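Local coordinates for protein alkyl hydroperoxide reductase E (PDB 5C04) that probably reduces hydrogen peroxide, organic hydroperoxides and perhaps peroxynitrite through a redox-active cysteine, with mycoredoxin as the reductant, at residues A[36-41]-A[79-84]; A[43-48]-A[115-120]. The protein carries 1 engineered substitution. All coordinates share one frame; numbering follows the deposited sequence. Where two conformers were deposited one is given.

Contact 1. Residues A[36-41]-A[79-84]. Engineered in segment 36-41: His38 (natural residue Phe).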
loop_
_atom_site.group_PDB
_atom_site.type_symbol
_atom_site.label_atom_id
_atom_site.label_comp_id
_atom_site.label_asym_id
_atom_site.label_seq_id
_atom_site.Cartn_x
_atom_site.Cartn_y
_atom_site.Cartn_z
ATOM N N VAL A 36 -4.417 -3.352 -16.931
ATOM C CA VAL A 36 -3.220 -2.513 -16.819
ATOM C C VAL A 36 -2.616 -2.700 -15.411
ATOM O O VAL A 36 -2.990 -2.018 -14.441
ATOM C CB VAL A 36 -3.517 -1.023 -17.111
ATOM C CG1 VAL A 36 -2.223 -0.208 -17.062
ATOM C CG2 VAL A 36 -4.234 -0.871 -18.482
ATOM N N PHE A 37 -1.696 -3.640 -15.317
ATOM C CA PHE A 37 -0.905 -3.803 -14.065
ATOM C C PHE A 37 0.082 -2.662 -13.976
ATOM O O PHE A 37 0.673 -2.265 -14.982
ATOM C CB PHE A 37 -0.164 -5.139 -14.056
ATOM C CG PHE A 37 -1.066 -6.334 -13.897
ATOM C CD1 PHE A 37 -1.643 -6.957 -15.003
ATOM C CD2 PHE A 37 -1.312 -6.871 -12.643
ATOM C CE1 PHE A 37 -2.455 -8.079 -14.857
ATOM C CE2 PHE A 37 -2.114 -7.998 -12.489
ATOM C CZ PHE A 37 -2.691 -8.585 -13.591
ATOM N N HIS A 38 0.309 -2.141 -12.767
ATOM C CA HIS A 38 1.311 -1.093 -12.617
ATOM C C HIS A 38 1.881 -1.096 -11.205
ATOM O O HIS A 38 1.220 -1.580 -10.279
ATOM C CB HIS A 38 0.769 0.276 -13.006
ATOM C CG HIS A 38 -0.257 0.785 -12.076
ATOM N ND1 HIS A 38 0.066 1.652 -11.051
ATOM C CD2 HIS A 38 -1.572 0.491 -11.929
ATOM C CE1 HIS A 38 -1.017 1.904 -10.349
ATOM N NE2 HIS A 38 -2.019 1.225 -10.853
ATOM N N PRO A 39 3.112 -0.585 -11.052
ATOM C CA PRO A 39 3.772 -0.572 -9.754
ATOM C C PRO A 39 3.057 0.079 -8.555
ATOM O O PRO A 39 2.726 -0.624 -7.592
ATOM C CB PRO A 39 5.092 0.142 -10.063
ATOM C CG PRO A 39 5.415 -0.283 -11.437
ATOM C CD PRO A 39 4.078 -0.407 -12.146
ATOM N N LEU A 40 2.837 1.392 -8.568
ATOM C CA LEU A 40 2.441 2.075 -7.347
ATOM C C LEU A 40 1.727 3.385 -7.588
ATOM O O LEU A 40 2.215 4.259 -8.322
ATOM C CB LEU A 40 3.660 2.399 -6.480
ATOM C CG LEU A 40 4.363 1.267 -5.700
ATOM C CD1 LEU A 40 5.613 1.818 -5.005
ATOM C CD2 LEU A 40 3.407 0.608 -4.721
ATOM N N ALA A 41 0.590 3.557 -6.892
ATOM C CA ALA A 41 -0.034 4.863 -6.794
ATOM C C ALA A 41 0.952 5.934 -6.357
ATOM O O ALA A 41 1.847 5.670 -5.557
ATOM C CB ALA A 41 -1.189 4.825 -5.815
ATOM N N LYS A 79 -8.500 5.144 -3.713
ATOM C CA LYS A 79 -9.578 6.124 -3.660
ATOM C C LYS A 79 -9.069 7.560 -3.675
ATOM O O LYS A 79 -9.547 8.403 -4.467
ATOM C CB LYS A 79 -10.483 5.891 -2.446
ATOM C CG LYS A 79 -11.667 6.859 -2.351
ATOM C CD LYS A 79 -12.539 6.829 -3.598
ATOM C CE LYS A 79 -13.846 7.576 -3.400
ATOM N NZ LYS A 79 -14.628 7.627 -4.667
ATOM N N ILE A 80 -8.101 7.881 -2.822
ATOM C CA ILE A 80 -7.523 9.220 -2.795
ATOM C C ILE A 80 -6.823 9.547 -4.127
ATOM O O ILE A 80 -6.935 10.631 -4.695
ATOM C CB ILE A 80 -6.543 9.382 -1.605
ATOM C CG1 ILE A 80 -7.286 9.260 -0.265
ATOM C CG2 ILE A 80 -5.776 10.688 -1.721
ATOM C CD1 ILE A 80 -8.362 10.295 -0.020
ATOM N N TRP A 81 -6.051 8.592 -4.641
ATOM C CA TRP A 81 -5.315 8.806 -5.879
ATOM C C TRP A 81 -6.298 9.075 -7.025
ATOM O O TRP A 81 -6.109 10.008 -7.813
ATOM C CB TRP A 81 -4.442 7.597 -6.189
ATOM C CG TRP A 81 -3.405 7.845 -7.251
ATOM C CD1 TRP A 81 -2.723 9.002 -7.496
ATOM C CD2 TRP A 81 -2.928 6.895 -8.215
ATOM N NE1 TRP A 81 -1.840 8.832 -8.536
ATOM C CE2 TRP A 81 -1.943 7.544 -8.996
ATOM C CE3 TRP A 81 -3.219 5.567 -8.465
ATOM C CZ2 TRP A 81 -1.264 6.898 -10.021
ATOM C CZ3 TRP A 81 -2.547 4.919 -9.498
ATOM C CH2 TRP A 81 -1.582 5.588 -10.264
ATOM N N ALA A 82 -7.359 8.269 -7.085
ATOM C CA ALA A 82 -8.371 8.427 -8.131
ATOM C C ALA A 82 -9.124 9.739 -8.006
ATOM O O ALA A 82 -9.350 10.427 -9.031
ATOM C CB ALA A 82 -9.363 7.277 -8.106
ATOM N N THR A 83 -9.487 10.111 -6.788
ATOM C CA THR A 83 -10.176 11.395 -6.578
ATOM C C THR A 83 -9.299 12.575 -6.989
ATOM O O THR A 83 -9.735 13.467 -7.730
ATOM C CB THR A 83 -10.645 11.546 -5.130
ATOM O OG1 THR A 83 -11.568 10.498 -4.847
ATOM C CG2 THR A 83 -11.295 12.913 -4.919
ATOM N N GLN A 84 -8.050 12.595 -6.534
ATOM C CA GLN A 84 -7.165 13.701 -6.842
ATOM C C GLN A 84 -6.753 13.747 -8.323
ATOM O O GLN A 84 -6.443 14.817 -8.869
ATOM C CB GLN A 84 -5.964 13.659 -5.883
ATOM C CG GLN A 84 -6.390 13.904 -4.442
ATOM C CD GLN A 84 -5.250 13.936 -3.440
ATOM O OE1 GLN A 84 -4.069 13.875 -3.799
ATOM N NE2 GLN A 84 -5.607 14.069 -2.169
#
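Trp81 reaches across from helix 75-85 to meet Ala41 and His38 of segment 36-41, which in this peroxiredoxin version of the thioredoxin fold leads from strand 32-37 toward helix 44-55, the helix carrying Cys46, the probable peroxidatic cysteine. The two residues use different parts of the indole. Ala41 lies over one face: its CA stands 3.6 Å from the centroid of the six-membered ring and only 8° off the ring normal, a CH-pi contact, while Ala41 CB settles closer to the ring fusion, 3.4 Å from Trp81 CE3. His38, an engineered residue where the natural protein has phenylalanine, comes instead to the rim of the indole. Its CE1 lies near the indole plane, 3.5 Å from Trp81 CZ3, and the two side chains advance from opposite directions. The imidazole and the six-membered ring meet obliquely, inclined at 40° with centroids 5.6 Å apart. Trp81 CG is anti to the backbone N (chi1 -166°), which carries the benzo end off the helix toward segment 36-41. At His38, CG lies between the backbone N and the carbonyl carbon, with CB pointing toward helix 75-85. The contact is buried and rests on ring and methyl packing; the one polar atom of the indole, NE1, is bonded to Gln47, and Phe87 makes an edge-to-face pair with the same side chain. Further along the indole rim, Trp81 CH2 lies 3.7 Å from His38 CE1.

Contact 2. Residues A[43-48]-A[115-120]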
loop_
_atom_site.group_PDB
_atom_site.type_symbol
_atom_site.label_atom_id
_atom_site.label_comp_id
_atom_site.label_asym_id
_atom_site.label_seq_id
_atom_site.Cartn_x
_atom_site.Cartn_y
_atom_site.Cartn_z
ATOM N N THR A 43 3.289 7.520 -7.843
ATOM C CA THR A 43 4.618 7.568 -8.427
ATOM C C THR A 43 4.563 8.126 -9.851
ATOM O O THR A 43 3.535 8.081 -10.528
ATOM C CB THR A 43 5.345 6.201 -8.383
ATOM O OG1 THR A 43 4.652 5.260 -9.189
ATOM C CG2 THR A 43 5.499 5.700 -6.979
ATOM N N GLY A 44 5.689 8.645 -10.325
ATOM C CA GLY A 44 5.695 9.482 -11.537
ATOM C C GLY A 44 5.288 8.794 -12.800
ATOM O O GLY A 44 4.449 9.300 -13.550
ATOM N N ILE A 45 5.917 7.674 -13.105
ATOM C CA ILE A 45 5.615 6.977 -14.342
ATOM C C ILE A 45 4.179 6.411 -14.314
ATOM O O ILE A 45 3.430 6.565 -15.282
ATOM C CB ILE A 45 6.643 5.899 -14.713
ATOM C CG1 ILE A 45 8.012 6.563 -14.946
ATOM C CG2 ILE A 45 6.187 5.124 -15.934
ATOM C CD1 ILE A 45 9.106 5.539 -15.141
ATOM N N CYS A 46 3.774 5.795 -13.212
ATOM C CA CYS A 46 2.394 5.295 -13.084
ATOM C C CYS A 46 1.393 6.429 -13.274
ATOM O O CYS A 46 0.380 6.237 -13.923
ATOM C CB CYS A 46 2.180 4.626 -11.728
ATOM S SG CYS A 46 3.110 3.075 -11.532
ATOM N N GLN A 47 1.659 7.595 -12.693
ATOM C CA GLN A 47 0.793 8.763 -12.867
ATOM C C GLN A 47 0.683 9.125 -14.346
ATOM O O GLN A 47 -0.425 9.354 -14.856
ATOM C CB GLN A 47 1.317 9.970 -12.068
ATOM C CG GLN A 47 0.316 11.138 -12.093
ATOM C CD GLN A 47 -0.763 10.957 -11.070
ATOM O OE1 GLN A 47 -0.476 10.800 -9.878
ATOM N NE2 GLN A 47 -2.020 10.912 -11.512
ATOM N N GLY A 48 1.787 9.149 -15.045
ATOM C CA GLY A 48 1.765 9.493 -16.455
ATOM C C GLY A 48 0.943 8.506 -17.245
ATOM O O GLY A 48 0.193 8.892 -18.156
ATOM N N ALA A 115 3.854 -5.043 -8.852
ATOM C CA ALA A 115 3.658 -5.503 -10.230
ATOM C C ALA A 115 4.591 -4.717 -11.131
ATOM O O ALA A 115 4.806 -3.503 -10.937
ATOM C CB ALA A 115 2.215 -5.326 -10.663
ATOM N N ASN A 116 5.162 -5.416 -12.123
ATOM C CA ASN A 116 5.760 -4.768 -13.265
ATOM C C ASN A 116 4.670 -4.182 -14.144
ATOM O O ASN A 116 3.481 -4.292 -13.843
ATOM C CB ASN A 116 6.639 -5.787 -14.043
ATOM C CG ASN A 116 7.888 -6.192 -13.270
ATOM O OD1 ASN A 116 8.558 -5.361 -12.690
ATOM N ND2 ASN A 116 8.198 -7.485 -13.265
ATOM N N ARG A 117 5.089 -3.540 -15.240
ATOM C CA ARG A 117 4.150 -2.906 -16.158
ATOM C C ARG A 117 3.619 -3.940 -17.153
ATOM O O ARG A 117 3.969 -3.942 -18.345
ATOM C CB ARG A 117 4.809 -1.688 -16.848
ATOM C CG ARG A 117 5.167 -0.600 -15.852
ATOM C CD ARG A 117 5.590 0.743 -16.482
ATOM N NE ARG A 117 6.220 1.535 -15.440
ATOM C CZ ARG A 117 5.578 2.164 -14.458
ATOM N NH1 ARG A 117 4.265 2.245 -14.468
ATOM N NH2 ARG A 117 6.278 2.690 -13.446
ATOM N N GLY A 118 2.789 -4.829 -16.637
ATOM C CA GLY A 118 2.154 -5.888 -17.415
ATOM C C GLY A 118 0.854 -5.387 -17.997
ATOM O O GLY A 118 0.086 -4.681 -17.340
ATOM N N THR A 119 0.570 -5.742 -19.249
ATOM C CA THR A 119 -0.691 -5.360 -19.854
ATOM C C THR A 119 -1.243 -6.547 -20.627
ATOM O O THR A 119 -0.495 -7.220 -21.331
ATOM C CB THR A 119 -0.545 -4.215 -20.877
ATOM O OG1 THR A 119 0.467 -3.288 -20.470
ATOM C CG2 THR A 119 -1.895 -3.526 -21.121
ATOM N N PHE A 120 -2.532 -6.768 -20.505
ATOM C CA PHE A 120 -3.210 -7.837 -21.223
ATOM C C PHE A 120 -4.506 -7.345 -21.780
ATOM O O PHE A 120 -5.153 -6.459 -21.237
ATOM C CB PHE A 120 -3.492 -8.997 -20.268
ATOM C CG PHE A 120 -2.271 -9.559 -19.649
ATOM C CD1 PHE A 120 -1.814 -9.037 -18.447
ATOM C CD2 PHE A 120 -1.585 -10.612 -20.221
ATOM C CE1 PHE A 120 -0.665 -9.522 -17.871
ATOM C CE2 PHE A 120 -0.440 -11.112 -19.650
ATOM C CZ PHE A 120 0.017 -10.573 -18.452
HETATM O O HOH W 1 6.057 4.771 -11.429
#
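The sulfur of Cys46, the probable active-site cysteine, receives a hydrogen bond from Arg117: NH1 to SG is 3.3 Å, with an N-H...S angle of 155° and the sulfur only 15° out of the guanidinium plane. Ile45 takes a face of the same group. Its CG2 sits over the centre of the guanidinium, 3.4 Å from Arg117 CZ, and the two side chains cross at about a right angle. The other terminal nitrogen, Arg117 NH2, donates to a water at 2.9 Å; that water accepts from Cys46 N as well and donates to Thr43 OG1 at 2.7 Å, joining the arginine to the first turn of the helix. This is the peroxiredoxin site of the thioredoxin fold, with the cysteine in the first turn of helix 44-55 and the arginine supplied by strand 114-122. Arg117 spans the gap with a chain extended from CG to NE. Beyond the first shell, Glu49, one turn along the helix from Cys46, forms a salt bridge with NH1, and the carbonyl of Pro136 accepts from NH2, so both ends of the guanidinium are anchored. Thr43, at the N-cap position, has its hydroxyl bonded also to Leu40 O.

Overall arrangement
The two contacts lie side by side, their centres 10 Å apart, and meet around Cys46, the probable active-site cysteine. Strand 32-37 pairs with strand 114-122, and Phe37 N probably bonds Gly118 O at 2.9 Å, so one segment of each contact belongs to the same sheet. Strand 32-37 and helix 44-55 follow each other in sequence, carrying the chain from 36-41 of contact 1 into 43-48 of contact 2. Engineered His38 packs its ND1 3.4 Å from Cys46 SG, while a probable hydrogen bond of 2.7 Å from Trp81 NE1 to Gln47 OE1 ties helix 75-85 to helix 44-55. Pro39 CG also packs 3.3 Å from Ala115 O. Along the chain the segments of the two contacts alternate.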